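Local coordinates for protein Poly(Beta-D-mannuronate) lyase (Pseudopedobacter saltans, PDB 7O79) that probably cleaves alginate as a poly(beta-D-mannuronate) lyase of polysaccharide lyase family 6, built on a parallel beta-helix, at residues Asn138-Leu143 and Thr167-Arg172; Arg202-Gly207 and Ile226-Gly231; Ser133-Asn138 and Phe161-Tyr166; Gly88-Phe93 and Thr115-Val120. One frame throughout, in Å; residues are numbered along the deposited sequence.

Contact 1: residues Asn138-Leu143 and Thr167-Arg172; sequences NNMQPL and TPDNGR
The guanidinium of Arg172 is the flat group that meets 138-143. Over one face, displaced toward the rim, lies the carbonyl O of Asn138, 3.7 Å above the plane; Asn139 O and Thr167 N are in-plane neighbours at its edge. Toward the first of these runs a hydrogen bond, Arg172 NE to Asn139 O at 3.2 Å, with an N-H...O angle of 147°. The donor approaches from above the carbonyl plane of Asn139, 69° out of it, so the bond does not follow a lone pair. A water bridges the same two residues, donating to Asn139 O and accepting from Arg172 NH2. On the far side NH1 bonds to Pro165 O and, weakly, to Thr167 OG1, so bonds from both coils limit the group's rotation.

Met140 starts away from 167-172 but bends back at chi2 and chi3 (-72°), which brings its thioether across Asp169 and Arg172 at about a right angle. SD lies 3.7 Å from Asp169 CB and 3.8 Å from Arg172 CG, while CE reaches 3.2 Å from Asn170 O. Beyond it, Gly171 O accepts a weak bond from Gln141 N (2.9 Å). Gly171 has backbone angles that would jam a side chain against the preceding carbonyl, and Met140 CE would crowd the same position.

Both segments are loops of successive beta-helix turns: 138-143 joins strand 128-135 to 144-146, and 167-172 lies between strands 155-162 and 175-177. Backbone bonds from Met140 reach Lys113 and Tyr117 on the preceding turn, and Glu206 of the following turn accepts from the backbone N atoms of Gly171 and Arg172.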
loop_
_atom_site.group_PDB
_atom_site.type_symbol
_atom_site.label_atom_id
_atom_site.label_comp_id
_atom_site.label_asym_id
_atom_site.label_seq_id
_atom_site.Cartn_x
_atom_site.Cartn_y
_atom_site.Cartn_z
ATOM N N ASN A 138 -12.452 -10.840 -2.625
ATOM C CA ASN A 138 -13.445 -10.722 -1.569
ATOM C C ASN A 138 -13.121 -11.546 -0.327
ATOM O O ASN A 138 -13.954 -11.611 0.584
ATOM C CB ASN A 138 -14.839 -11.071 -2.114
ATOM C CG ASN A 138 -15.035 -12.563 -2.367
ATOM O OD1 ASN A 138 -14.125 -13.371 -2.186
ATOM N ND2 ASN A 138 -16.253 -12.934 -2.750
ATOM N N ASN A 139 -11.931 -12.134 -0.240
ATOM C CA ASN A 139 -11.541 -12.971 0.890
ATOM C C ASN A 139 -10.433 -12.307 1.701
ATOM O O ASN A 139 -9.863 -11.280 1.315
ATOM C CB ASN A 139 -11.076 -14.352 0.416
ATOM C CG ASN A 139 -9.867 -14.279 -0.521
ATOM O OD1 ASN A 139 -9.655 -13.275 -1.203
ATOM N ND2 ASN A 139 -9.065 -15.339 -0.537
ATOM N N MET A 140 -10.122 -12.937 2.832
ATOM C CA MET A 140 -9.066 -12.491 3.725
ATOM C C MET A 140 -7.716 -12.478 3.002
ATOM O O MET A 140 -7.535 -13.130 1.972
ATOM C CB MET A 140 -9.003 -13.406 4.953
ATOM C CG MET A 140 -10.111 -13.206 6.014
ATOM S SD MET A 140 -10.748 -11.515 6.245
ATOM C CE MET A 140 -9.377 -10.736 7.074
ATOM N N GLN A 141 -6.755 -11.709 3.571
ATOM C CA GLN A 141 -5.374 -11.484 3.115
ATOM C C GLN A 141 -5.292 -10.281 2.184
ATOM O O GLN A 141 -6.197 -10.042 1.376
ATOM C CB GLN A 141 -4.783 -12.732 2.447
ATOM C CG GLN A 141 -4.575 -13.843 3.451
ATOM C CD GLN A 141 -3.500 -13.475 4.452
ATOM O OE1 GLN A 141 -3.785 -13.134 5.594
ATOM N NE2 GLN A 141 -2.249 -13.715 4.072
ATOM N N PRO A 142 -4.227 -9.498 2.290
ATOM C CA PRO A 142 -4.048 -8.366 1.373
ATOM C C PRO A 142 -4.079 -8.820 -0.082
ATOM O O PRO A 142 -3.754 -9.965 -0.411
ATOM C CB PRO A 142 -2.673 -7.808 1.755
ATOM C CG PRO A 142 -2.405 -8.301 3.143
ATOM C CD PRO A 142 -3.165 -9.606 3.301
ATOM N N LEU A 143 -4.506 -7.911 -0.957
ATOM C CA LEU A 143 -4.432 -8.193 -2.385
ATOM C C LEU A 143 -2.973 -8.325 -2.825
ATOM O O LEU A 143 -2.583 -9.306 -3.480
ATOM C CB LEU A 143 -5.162 -7.091 -3.159
ATOM C CG LEU A 143 -5.592 -7.420 -4.587
ATOM C CD1 LEU A 143 -6.834 -6.628 -4.974
ATOM C CD2 LEU A 143 -4.463 -7.165 -5.578
ATOM N N THR A 167 -15.763 -5.276 3.205
ATOM C CA THR A 167 -16.209 -5.931 4.452
ATOM C C THR A 167 -15.217 -5.441 5.504
ATOM O O THR A 167 -13.992 -5.464 5.261
ATOM C CB THR A 167 -16.247 -7.467 4.433
ATOM O OG1 THR A 167 -14.907 -7.994 4.484
ATOM C CG2 THR A 167 -16.982 -8.019 3.199
ATOM N N PRO A 168 -15.691 -4.985 6.666
ATOM C CA PRO A 168 -14.748 -4.449 7.663
ATOM C C PRO A 168 -13.993 -5.572 8.372
ATOM O O PRO A 168 -14.319 -6.000 9.480
ATOM C CB PRO A 168 -15.660 -3.661 8.607
ATOM C CG PRO A 168 -17.028 -4.316 8.474
ATOM C CD PRO A 168 -17.101 -4.898 7.090
ATOM N N ASP A 169 -12.950 -6.076 7.703
ATOM C CA ASP A 169 -12.138 -7.185 8.215
ATOM C C ASP A 169 -10.669 -6.819 8.060
ATOM O O ASP A 169 -10.129 -6.937 6.957
ATOM C CB ASP A 169 -12.426 -8.486 7.473
ATOM C CG ASP A 169 -13.826 -8.982 7.698
ATOM O OD1 ASP A 169 -14.024 -9.729 8.673
ATOM O OD2 ASP A 169 -14.718 -8.634 6.887
ATOM N N ASN A 170 -10.031 -6.406 9.156
ATOM C CA ASN A 170 -8.594 -6.156 9.144
ATOM C C ASN A 170 -7.834 -7.319 8.512
ATOM O O ASN A 170 -8.033 -8.484 8.870
ATOM C CB ASN A 170 -8.088 -5.920 10.565
ATOM C CG ASN A 170 -6.788 -5.157 10.587
ATOM O OD1 ASN A 170 -6.602 -4.209 9.832
ATOM N ND2 ASN A 170 -5.872 -5.576 11.442
ATOM N N GLY A 171 -6.941 -6.995 7.585
ATOM C CA GLY A 171 -6.300 -8.008 6.784
ATOM C C GLY A 171 -6.825 -8.103 5.377
ATOM O O GLY A 171 -6.481 -9.053 4.677
ATOM N N ARG A 172 -7.640 -7.150 4.937
ATOM C CA ARG A 172 -8.063 -7.042 3.541
ATOM C C ARG A 172 -7.587 -5.724 2.933
ATOM O O ARG A 172 -8.332 -5.028 2.237
ATOM C CB ARG A 172 -9.579 -7.206 3.419
ATOM C CG ARG A 172 -10.061 -8.596 3.860
ATOM C CD ARG A 172 -11.529 -8.811 3.477
ATOM N NE ARG A 172 -11.667 -8.713 2.031
ATOM C CZ ARG A 172 -12.520 -7.907 1.415
ATOM N NH1 ARG A 172 -13.324 -7.125 2.132
ATOM N NH2 ARG A 172 -12.550 -7.866 0.082
HETATM O O HOH W 1 -9.858 -9.002 -0.295
#

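Contact 2: residues Arg202-Gly207 and Ile226-Gly231; sequences RAHGEG and ISTKGG
His204 ND1 accepts a nearly straight hydrogen bond from Lys229 N (3.1 Å, 172°), although the donor is tilted 25° from the ring plane. The start of the Lys229 chain covers one ring face in a CH-pi contact, CG standing 4.0 Å from the His204 centroid; Arg202 O lies over the opposite face, and Thr228 CA meets the edge. An alanine in place of His204 would probably leave Lys229 N without its acceptor and remove the ring face on which the Lys229 methylene rests. Arg202 N donates to Ile226 O at 3.1 Å, nearly along the C=O axis, and Thr228 OG1 donates to the same oxygen from above the carbonyl plane. With OG1 beside its backbone N (chi1 -57°), Thr228 turns that oxygen toward Ala203 N, a weak bond of 3.3 Å, and CG2 toward Ala203 O. Ser227 OG sits 3.4 Å above the centre of the Arg202 guanidinium.

These are equivalent corners on neighbouring coils of the parallel beta-helix, following strands 194-201 and 219-226. A type II' turn runs from His204 to Gly207, closed by Gly207 N to His204 O. Further out, Lys229 NZ forms a salt bridge with Glu252 and hydrogen-bonds to Lys253 O; Tyr166 adds a cation-pi contact.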
loop_
_atom_site.group_PDB
_atom_site.type_symbol
_atom_site.label_atom_id
_atom_site.label_comp_id
_atom_site.label_asym_id
_atom_site.label_seq_id
_atom_site.Cartn_x
_atom_site.Cartn_y
_atom_site.Cartn_z
ATOM N N ARG A 202 -12.979 2.215 -6.127
ATOM C CA ARG A 202 -13.796 1.428 -5.224
ATOM C C ARG A 202 -13.058 0.176 -4.733
ATOM O O ARG A 202 -13.618 -0.869 -4.635
ATOM C CB ARG A 202 -15.162 1.123 -5.830
ATOM C CG ARG A 202 -16.033 2.352 -5.849
ATOM C CD ARG A 202 -17.025 2.394 -6.982
ATOM N NE ARG A 202 -18.021 3.433 -6.745
ATOM C CZ ARG A 202 -18.039 4.662 -7.256
ATOM N NH1 ARG A 202 -17.129 5.094 -8.090
ATOM N NH2 ARG A 202 -19.011 5.464 -6.925
ATOM N N ALA A 203 -11.787 0.339 -4.411
ATOM C CA ALA A 203 -10.917 -0.749 -3.952
ATOM C C ALA A 203 -10.997 -0.899 -2.436
ATOM O O ALA A 203 -9.987 -0.917 -1.726
ATOM C CB ALA A 203 -9.483 -0.512 -4.411
ATOM N N HIS A 204 -12.234 -1.011 -1.942
ATOM C CA HIS A 204 -12.500 -0.887 -0.510
ATOM C C HIS A 204 -11.717 -1.900 0.305
ATOM O O HIS A 204 -10.967 -1.530 1.211
ATOM C CB HIS A 204 -13.999 -1.041 -0.220
ATOM C CG HIS A 204 -14.875 -0.131 -1.023
ATOM N ND1 HIS A 204 -14.546 1.183 -1.272
ATOM C CD2 HIS A 204 -16.083 -0.332 -1.605
ATOM C CE1 HIS A 204 -15.502 1.749 -1.990
ATOM N NE2 HIS A 204 -16.442 0.849 -2.211
ATOM N N GLY A 205 -11.924 -3.191 0.032
ATOM C CA GLY A 205 -11.371 -4.211 0.909
ATOM C C GLY A 205 -11.883 -4.012 2.324
ATOM O O GLY A 205 -13.088 -3.878 2.560
ATOM N N GLU A 206 -10.953 -3.940 3.277
ATOM C CA GLU A 206 -11.289 -3.744 4.685
ATOM C C GLU A 206 -11.841 -2.361 5.000
ATOM O O GLU A 206 -12.386 -2.177 6.096
ATOM C CB GLU A 206 -10.055 -4.003 5.560
ATOM C CG GLU A 206 -8.960 -2.947 5.393
ATOM C CD GLU A 206 -7.724 -3.259 6.207
ATOM O OE1 GLU A 206 -7.099 -2.312 6.740
ATOM O OE2 GLU A 206 -7.376 -4.451 6.319
ATOM N N GLY A 207 -11.717 -1.394 4.095
ATOM C CA GLY A 207 -12.239 -0.058 4.366
ATOM C C GLY A 207 -11.566 0.624 5.535
ATOM O O GLY A 207 -12.220 1.347 6.302
ATOM N N ILE A 226 -9.852 6.631 -6.137
ATOM C CA ILE A 226 -11.165 7.189 -6.444
ATOM C C ILE A 226 -12.218 6.446 -5.631
ATOM O O ILE A 226 -12.335 5.215 -5.726
ATOM C CB ILE A 226 -11.472 7.107 -7.946
ATOM C CG1 ILE A 226 -10.488 7.984 -8.733
ATOM C CG2 ILE A 226 -12.903 7.567 -8.216
ATOM C CD1 ILE A 226 -10.734 7.979 -10.238
ATOM N N SER A 227 -12.947 7.189 -4.794
ATOM C CA SER A 227 -14.157 6.699 -4.118
ATOM C C SER A 227 -13.917 5.391 -3.361
ATOM O O SER A 227 -14.667 4.418 -3.498
ATOM C CB SER A 227 -15.295 6.535 -5.134
ATOM O OG SER A 227 -16.493 6.114 -4.504
ATOM N N THR A 228 -12.870 5.366 -2.536
ATOM C CA THR A 228 -12.458 4.138 -1.861
ATOM C C THR A 228 -12.479 4.328 -0.355
ATOM O O THR A 228 -11.959 5.326 0.161
ATOM C CB THR A 228 -11.060 3.684 -2.314
ATOM O OG1 THR A 228 -11.053 3.502 -3.735
ATOM C CG2 THR A 228 -10.650 2.372 -1.612
ATOM N N LYS A 229 -13.076 3.363 0.343
ATOM C CA LYS A 229 -13.115 3.418 1.794
ATOM C C LYS A 229 -11.710 3.189 2.349
ATOM O O LYS A 229 -10.943 2.379 1.819
ATOM C CB LYS A 229 -14.072 2.365 2.334
ATOM C CG LYS A 229 -15.549 2.546 1.941
ATOM C CD LYS A 229 -16.365 1.431 2.598
ATOM C CE LYS A 229 -17.802 1.419 2.087
ATOM N NZ LYS A 229 -18.431 2.754 2.347
ATOM N N GLY A 230 -11.377 3.902 3.414
ATOM C CA GLY A 230 -10.051 3.802 3.997
ATOM C C GLY A 230 -9.132 4.898 3.507
ATOM O O GLY A 230 -9.532 5.822 2.790
ATOM N N GLY A 231 -7.857 4.779 3.904
ATOM C CA GLY A 231 -6.853 5.761 3.549
ATOM C C GLY A 231 -5.514 5.111 3.250
ATOM O O GLY A 231 -5.358 3.887 3.345
HETATM O O HOH W 2 -9.152 0.037 2.951
#

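Contact 3: residues Ser133-Asn138 and Phe161-Tyr166; sequences SFKGKN and FKDIPY
Phe134 and Lys135 run parallel to Phe161 and Lys162 as paired strand residues, with CA atoms 4.9 Å apart in both pairs; end to end the touching backbones diverge by 17°. Lys162 N donates to Phe134 O at 2.9 Å and 165°, and a weak bond follows from Gly136 N to Lys162 O. Beside them, Lys135 CA makes a CA-H...O contact of 3.2 Å with Lys162 O. Gly136 then turns the chain with backbone angles that would press a CB against the preceding carbonyl.

The rings of Phe134 and Phe161 run alongside each other in the same direction, their planes at 13° but slid apart so that they barely overlap. Their centroids are 5.2 Å apart, and the touching atoms are Phe134 CD2 and Phe161 CE2 at 3.4 Å. In both residues CG sits anti to the carbonyl carbon, which gives the rings this common direction. The two rings form part of a row of aromatic residues in the parallel beta-helix interior, and Phe200 meets Phe161 farther along. An alanine in place of Phe134 would probably open a gap beside Phe161 CE2 and leave that ring less firmly fixed.

On the other sheet face Lys135 lies alongside Asp163. NZ and OD2 stand beyond salt-bridge range, but a water accepts weakly from Lys135 NZ and donates to Asp163 OD2. Past the strands, Ile164 CD1 packs on Gly136 N, and Pro165 CD approaches Lys137 O at 3.1 Å while its CG meets Asn138 CB. Lys137 NZ turns away to bond with Gln141 O, Asn139 OD1 and Tyr117 O.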
loop_
_atom_site.group_PDB
_atom_site.type_symbol
_atom_site.label_atom_id
_atom_site.label_comp_id
_atom_site.label_asym_id
_atom_site.label_seq_id
_atom_site.Cartn_x
_atom_site.Cartn_y
_atom_site.Cartn_z
ATOM N N SER A 133 -4.230 -5.849 -13.886
ATOM C CA SER A 133 -5.551 -5.453 -13.407
ATOM C C SER A 133 -6.078 -6.476 -12.412
ATOM O O SER A 133 -5.911 -7.683 -12.596
ATOM C CB SER A 133 -6.574 -5.311 -14.549
ATOM O OG SER A 133 -6.245 -4.243 -15.407
ATOM N N PHE A 134 -6.752 -5.977 -11.378
ATOM C CA PHE A 134 -7.225 -6.798 -10.272
ATOM C C PHE A 134 -8.627 -6.355 -9.892
ATOM O O PHE A 134 -8.842 -5.191 -9.537
ATOM C CB PHE A 134 -6.262 -6.699 -9.081
ATOM C CG PHE A 134 -4.825 -6.967 -9.450
ATOM C CD1 PHE A 134 -4.346 -8.268 -9.475
ATOM C CD2 PHE A 134 -3.990 -5.942 -9.857
ATOM C CE1 PHE A 134 -3.049 -8.543 -9.822
ATOM C CE2 PHE A 134 -2.678 -6.201 -10.214
ATOM C CZ PHE A 134 -2.200 -7.511 -10.199
ATOM N N LYS A 135 -9.581 -7.278 -9.961
ATOM C CA LYS A 135 -10.979 -6.928 -9.756
ATOM C C LYS A 135 -11.690 -7.969 -8.901
ATOM O O LYS A 135 -11.665 -9.162 -9.221
ATOM C CB LYS A 135 -11.703 -6.785 -11.097
ATOM C CG LYS A 135 -13.165 -6.397 -10.903
ATOM C CD LYS A 135 -13.908 -6.240 -12.216
ATOM C CE LYS A 135 -15.335 -5.758 -11.971
ATOM N NZ LYS A 135 -16.124 -6.794 -11.256
ATOM N N GLY A 136 -12.327 -7.521 -7.822
ATOM C CA GLY A 136 -13.309 -8.334 -7.136
ATOM C C GLY A 136 -12.825 -9.214 -5.998
ATOM O O GLY A 136 -13.614 -10.028 -5.501
ATOM N N LYS A 137 -11.573 -9.086 -5.551
ATOM C CA LYS A 137 -11.116 -9.938 -4.456
ATOM C C LYS A 137 -11.995 -9.735 -3.224
ATOM O O LYS A 137 -12.274 -8.598 -2.821
ATOM C CB LYS A 137 -9.660 -9.652 -4.114
ATOM C CG LYS A 137 -9.098 -10.624 -3.087
ATOM C CD LYS A 137 -7.713 -10.211 -2.596
ATOM C CE LYS A 137 -6.950 -11.417 -2.114
ATOM N NZ LYS A 137 -7.249 -11.690 -0.659
ATOM N N ASN A 138 -12.452 -10.840 -2.625
ATOM C CA ASN A 138 -13.445 -10.722 -1.569
ATOM C C ASN A 138 -13.121 -11.546 -0.327
ATOM O O ASN A 138 -13.954 -11.611 0.584
ATOM C CB ASN A 138 -14.839 -11.071 -2.114
ATOM C CG ASN A 138 -15.035 -12.563 -2.367
ATOM O OD1 ASN A 138 -14.125 -13.371 -2.186
ATOM N ND2 ASN A 138 -16.253 -12.934 -2.750
ATOM N N PHE A 161 -6.691 -1.427 -9.693
ATOM C CA PHE A 161 -7.353 -2.176 -8.622
ATOM C C PHE A 161 -8.786 -1.670 -8.501
ATOM O O PHE A 161 -9.014 -0.530 -8.082
ATOM C CB PHE A 161 -6.602 -2.049 -7.294
ATOM C CG PHE A 161 -5.125 -2.351 -7.395
ATOM C CD1 PHE A 161 -4.224 -1.370 -7.778
ATOM C CD2 PHE A 161 -4.648 -3.630 -7.120
ATOM C CE1 PHE A 161 -2.866 -1.638 -7.879
ATOM C CE2 PHE A 161 -3.286 -3.913 -7.212
ATOM C CZ PHE A 161 -2.393 -2.915 -7.608
ATOM N N LYS A 162 -9.746 -2.525 -8.841
ATOM C CA LYS A 162 -11.116 -2.104 -9.081
ATOM C C LYS A 162 -12.102 -2.995 -8.338
ATOM O O LYS A 162 -11.985 -4.222 -8.383
ATOM C CB LYS A 162 -11.435 -2.147 -10.572
ATOM C CG LYS A 162 -12.868 -1.775 -10.896
ATOM C CD LYS A 162 -13.145 -1.901 -12.380
ATOM C CE LYS A 162 -14.260 -0.955 -12.824
ATOM N NZ LYS A 162 -14.682 -1.239 -14.229
ATOM N N ASP A 163 -13.099 -2.368 -7.706
ATOM C CA ASP A 163 -14.243 -3.065 -7.106
ATOM C C ASP A 163 -13.784 -4.191 -6.185
ATOM O O ASP A 163 -14.052 -5.376 -6.410
ATOM C CB ASP A 163 -15.198 -3.619 -8.170
ATOM C CG ASP A 163 -15.759 -2.551 -9.091
ATOM O OD1 ASP A 163 -15.964 -1.402 -8.653
ATOM O OD2 ASP A 163 -16.027 -2.878 -10.260
ATOM N N ILE A 164 -13.066 -3.801 -5.142
ATOM C CA ILE A 164 -12.681 -4.763 -4.117
ATOM C C ILE A 164 -13.775 -4.630 -3.062
ATOM O O ILE A 164 -13.807 -3.624 -2.333
ATOM C CB ILE A 164 -11.275 -4.475 -3.564
ATOM C CG1 ILE A 164 -10.261 -4.325 -4.717
ATOM C CG2 ILE A 164 -10.860 -5.570 -2.571
ATOM C CD1 ILE A 164 -10.149 -5.507 -5.665
ATOM N N PRO A 165 -14.729 -5.564 -2.993
ATOM C CA PRO A 165 -15.917 -5.335 -2.157
ATOM C C PRO A 165 -15.577 -5.114 -0.687
ATOM O O PRO A 165 -14.653 -5.710 -0.128
ATOM C CB PRO A 165 -16.759 -6.598 -2.369
ATOM C CG PRO A 165 -15.841 -7.613 -2.908
ATOM C CD PRO A 165 -14.764 -6.873 -3.664
ATOM N N TYR A 166 -16.337 -4.215 -0.072
ATOM C CA TYR A 166 -16.094 -3.799 1.297
ATOM C C TYR A 166 -16.627 -4.820 2.288
ATOM O O TYR A 166 -17.799 -5.199 2.222
ATOM C CB TYR A 166 -16.764 -2.453 1.538
ATOM C CG TYR A 166 -16.831 -2.023 2.986
ATOM C CD1 TYR A 166 -15.670 -1.894 3.748
ATOM C CD2 TYR A 166 -18.053 -1.686 3.577
ATOM C CE1 TYR A 166 -15.716 -1.474 5.069
ATOM C CE2 TYR A 166 -18.111 -1.256 4.895
ATOM C CZ TYR A 166 -16.943 -1.142 5.632
ATOM O OH TYR A 166 -16.988 -0.704 6.932
HETATM O O HOH W 3 -18.689 -4.657 -10.781
#

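Contact 4: residues Gly88-Phe93 and Thr115-Val120; sequences GSVIQF and TGYYWV
Ser89 pairs in parallel with Tyr118, and Ile91 with Val120, their CA atoms 4.3 and 4.8 Å apart, while both chains turn a corner at or next to the second pair. These are matching corners of two consecutive coils of the parallel beta-helix. Tyr118 N donates to Gly88 O, Val90 N to Tyr118 O, and Ile91 N to Trp119 O at 2.9 Å, so the backbone bonds continue through the bend.

Val90 points across to the neighbouring coil. Its CG2, beside the backbone N, meets Tyr117 CE1 and Trp119 CD1, each at 3.8 Å. The Val90 and Trp119 side chains run alongside each other in the same direction, whereas the Tyr117 ring comes in at a slant. The Tyr117 hydroxyl hydrogen-bonds with Phe108 O; the Tyr118 hydroxyl bonds instead with Arg176 NH2. Ring CD1 of Tyr118 brings that ring's edge near Gly88 O.

Beyond the corner, Val120 CG1 meets the edge of the Phe93 ring, 3.8 Å from CE1, and Phe93 itself stacks with Phe68 and Phe122. With OG anti to its own N (chi1 179°), Ser89 packs against Tyr118 CB and donates a hydrogen bond of 2.7 Å from Ser89 OG to Ile91 O.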
loop_
_atom_site.group_PDB
_atom_site.type_symbol
_atom_site.label_atom_id
_atom_site.label_comp_id
_atom_site.label_asym_id
_atom_site.label_seq_id
_atom_site.Cartn_x
_atom_site.Cartn_y
_atom_site.Cartn_z
ATOM N N GLY A 88 -2.232 -19.532 0.404
ATOM C CA GLY A 88 -1.039 -19.087 -0.304
ATOM C C GLY A 88 -1.253 -17.772 -1.025
ATOM O O GLY A 88 -1.639 -16.785 -0.415
ATOM N N SER A 89 -0.967 -17.759 -2.329
ATOM C CA SER A 89 -1.118 -16.573 -3.163
ATOM C C SER A 89 -1.340 -17.012 -4.602
ATOM O O SER A 89 -0.808 -18.038 -5.044
ATOM C CB SER A 89 0.110 -15.651 -3.077
ATOM O OG SER A 89 -0.053 -14.509 -3.921
ATOM N N VAL A 90 -2.137 -16.243 -5.339
ATOM C CA VAL A 90 -2.351 -16.593 -6.744
ATOM C C VAL A 90 -1.048 -16.457 -7.527
ATOM O O VAL A 90 -0.673 -17.338 -8.309
ATOM C CB VAL A 90 -3.468 -15.730 -7.350
ATOM C CG1 VAL A 90 -3.577 -15.961 -8.832
ATOM C CG2 VAL A 90 -4.793 -16.028 -6.653
ATOM N N ILE A 91 -0.340 -15.355 -7.330
ATOM C CA ILE A 91 0.931 -15.098 -7.994
ATOM C C ILE A 91 1.979 -14.869 -6.916
ATOM O O ILE A 91 1.719 -14.163 -5.932
ATOM C CB ILE A 91 0.827 -13.881 -8.937
ATOM C CG1 ILE A 91 -0.038 -14.234 -10.147
ATOM C CG2 ILE A 91 2.226 -13.452 -9.396
ATOM C CD1 ILE A 91 -0.594 -13.053 -10.859
ATOM N N GLN A 92 3.164 -15.445 -7.090
ATOM C CA GLN A 92 4.187 -15.319 -6.061
ATOM C C GLN A 92 5.565 -15.084 -6.669
ATOM O O GLN A 92 6.007 -15.846 -7.536
ATOM C CB GLN A 92 4.192 -16.549 -5.148
ATOM C CG GLN A 92 5.032 -16.355 -3.899
ATOM C CD GLN A 92 4.633 -17.276 -2.752
ATOM O OE1 GLN A 92 3.470 -17.673 -2.628
ATOM N NE2 GLN A 92 5.609 -17.640 -1.924
ATOM N N PHE A 93 6.234 -14.013 -6.215
ATOM C CA PHE A 93 7.603 -13.686 -6.629
ATOM C C PHE A 93 8.542 -14.275 -5.584
ATOM O O PHE A 93 8.735 -13.685 -4.518
ATOM C CB PHE A 93 7.812 -12.175 -6.736
ATOM C CG PHE A 93 7.061 -11.507 -7.884
ATOM C CD1 PHE A 93 5.737 -11.115 -7.732
ATOM C CD2 PHE A 93 7.697 -11.243 -9.096
ATOM C CE1 PHE A 93 5.043 -10.494 -8.777
ATOM C CE2 PHE A 93 7.011 -10.612 -10.151
ATOM C CZ PHE A 93 5.695 -10.230 -9.992
ATOM N N THR A 115 -11.482 -18.247 3.807
ATOM C CA THR A 115 -10.442 -18.952 3.062
ATOM C C THR A 115 -9.504 -17.884 2.501
ATOM O O THR A 115 -9.733 -17.320 1.426
ATOM C CB THR A 115 -11.057 -19.810 1.965
ATOM O OG1 THR A 115 -11.934 -20.775 2.562
ATOM C CG2 THR A 115 -9.971 -20.550 1.184
ATOM N N GLY A 116 -8.447 -17.583 3.253
ATOM C CA GLY A 116 -7.553 -16.484 2.912
ATOM C C GLY A 116 -6.413 -16.867 1.980
ATOM O O GLY A 116 -5.848 -17.957 2.077
ATOM N N TYR A 117 -6.073 -15.936 1.082
ATOM C CA TYR A 117 -4.836 -15.982 0.305
ATOM C C TYR A 117 -4.584 -14.625 -0.357
ATOM O O TYR A 117 -5.524 -13.859 -0.622
ATOM C CB TYR A 117 -4.867 -17.095 -0.753
ATOM C CG TYR A 117 -6.094 -17.169 -1.664
ATOM C CD1 TYR A 117 -6.134 -16.466 -2.864
ATOM C CD2 TYR A 117 -7.161 -18.014 -1.372
ATOM C CE1 TYR A 117 -7.226 -16.544 -3.716
ATOM C CE2 TYR A 117 -8.260 -18.111 -2.229
ATOM C CZ TYR A 117 -8.284 -17.376 -3.405
ATOM O OH TYR A 117 -9.359 -17.455 -4.279
ATOM N N TYR A 118 -3.307 -14.327 -0.600
ATOM C CA TYR A 118 -2.986 -13.114 -1.343
ATOM C C TYR A 118 -3.349 -13.289 -2.813
ATOM O O TYR A 118 -3.523 -14.402 -3.309
ATOM C CB TYR A 118 -1.497 -12.779 -1.292
ATOM C CG TYR A 118 -0.863 -12.562 0.049
ATOM C CD1 TYR A 118 -0.317 -13.623 0.755
ATOM C CD2 TYR A 118 -0.758 -11.282 0.594
ATOM C CE1 TYR A 118 0.292 -13.427 1.982
ATOM C CE2 TYR A 118 -0.147 -11.075 1.825
ATOM C CZ TYR A 118 0.376 -12.147 2.512
ATOM O OH TYR A 118 0.994 -11.947 3.738
ATOM N N TRP A 119 -3.408 -12.173 -3.533
ATOM C CA TRP A 119 -3.423 -12.306 -4.981
ATOM C C TRP A 119 -2.020 -12.173 -5.562
ATOM O O TRP A 119 -1.656 -12.922 -6.477
ATOM C CB TRP A 119 -4.400 -11.299 -5.592
ATOM C CG TRP A 119 -5.806 -11.868 -5.617
ATOM C CD1 TRP A 119 -6.246 -12.975 -4.952
ATOM C CD2 TRP A 119 -6.933 -11.356 -6.330
ATOM N NE1 TRP A 119 -7.575 -13.189 -5.210
ATOM C CE2 TRP A 119 -8.022 -12.205 -6.053
ATOM C CE3 TRP A 119 -7.127 -10.260 -7.174
ATOM C CZ2 TRP A 119 -9.288 -12.001 -6.599
ATOM C CZ3 TRP A 119 -8.394 -10.049 -7.709
ATOM C CH2 TRP A 119 -9.455 -10.925 -7.425
ATOM N N VAL A 120 -1.189 -11.295 -4.996
ATOM C CA VAL A 120 0.202 -11.165 -5.411
ATOM C C VAL A 120 1.047 -11.042 -4.153
ATOM O O VAL A 120 0.792 -10.172 -3.313
ATOM C CB VAL A 120 0.426 -9.936 -6.333
ATOM C CG1 VAL A 120 1.880 -9.839 -6.735
ATOM C CG2 VAL A 120 -0.472 -9.997 -7.568
HETATM O O HOH W 4 -3.138 -18.588 3.251
#

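Along the chain contact 4 comes first; contacts 1 and 3 then alternate their segments and share Asn138, and contact 2 follows. All four join neighbouring coils of one parallel beta-helix. Contacts 1 and 3 lie with centres about 11 Å apart, contacts 2 and 3 about 10 Å, and contacts 3 and 4 about 14 Å. Contacts 2 and 4 are the far pair, with centres about 20 Å apart and nearest atoms about 10 Å apart, yet both reach the helix face formed by strands such as 89-93, 118-122 and 230-236. Direct touches connect the others: Leu143 O with Val120 N, Arg202 O with Ile164 N, and Glu206 with Gly171. Coil-to-coil bonds thus occur at corners and loops as well as between strands.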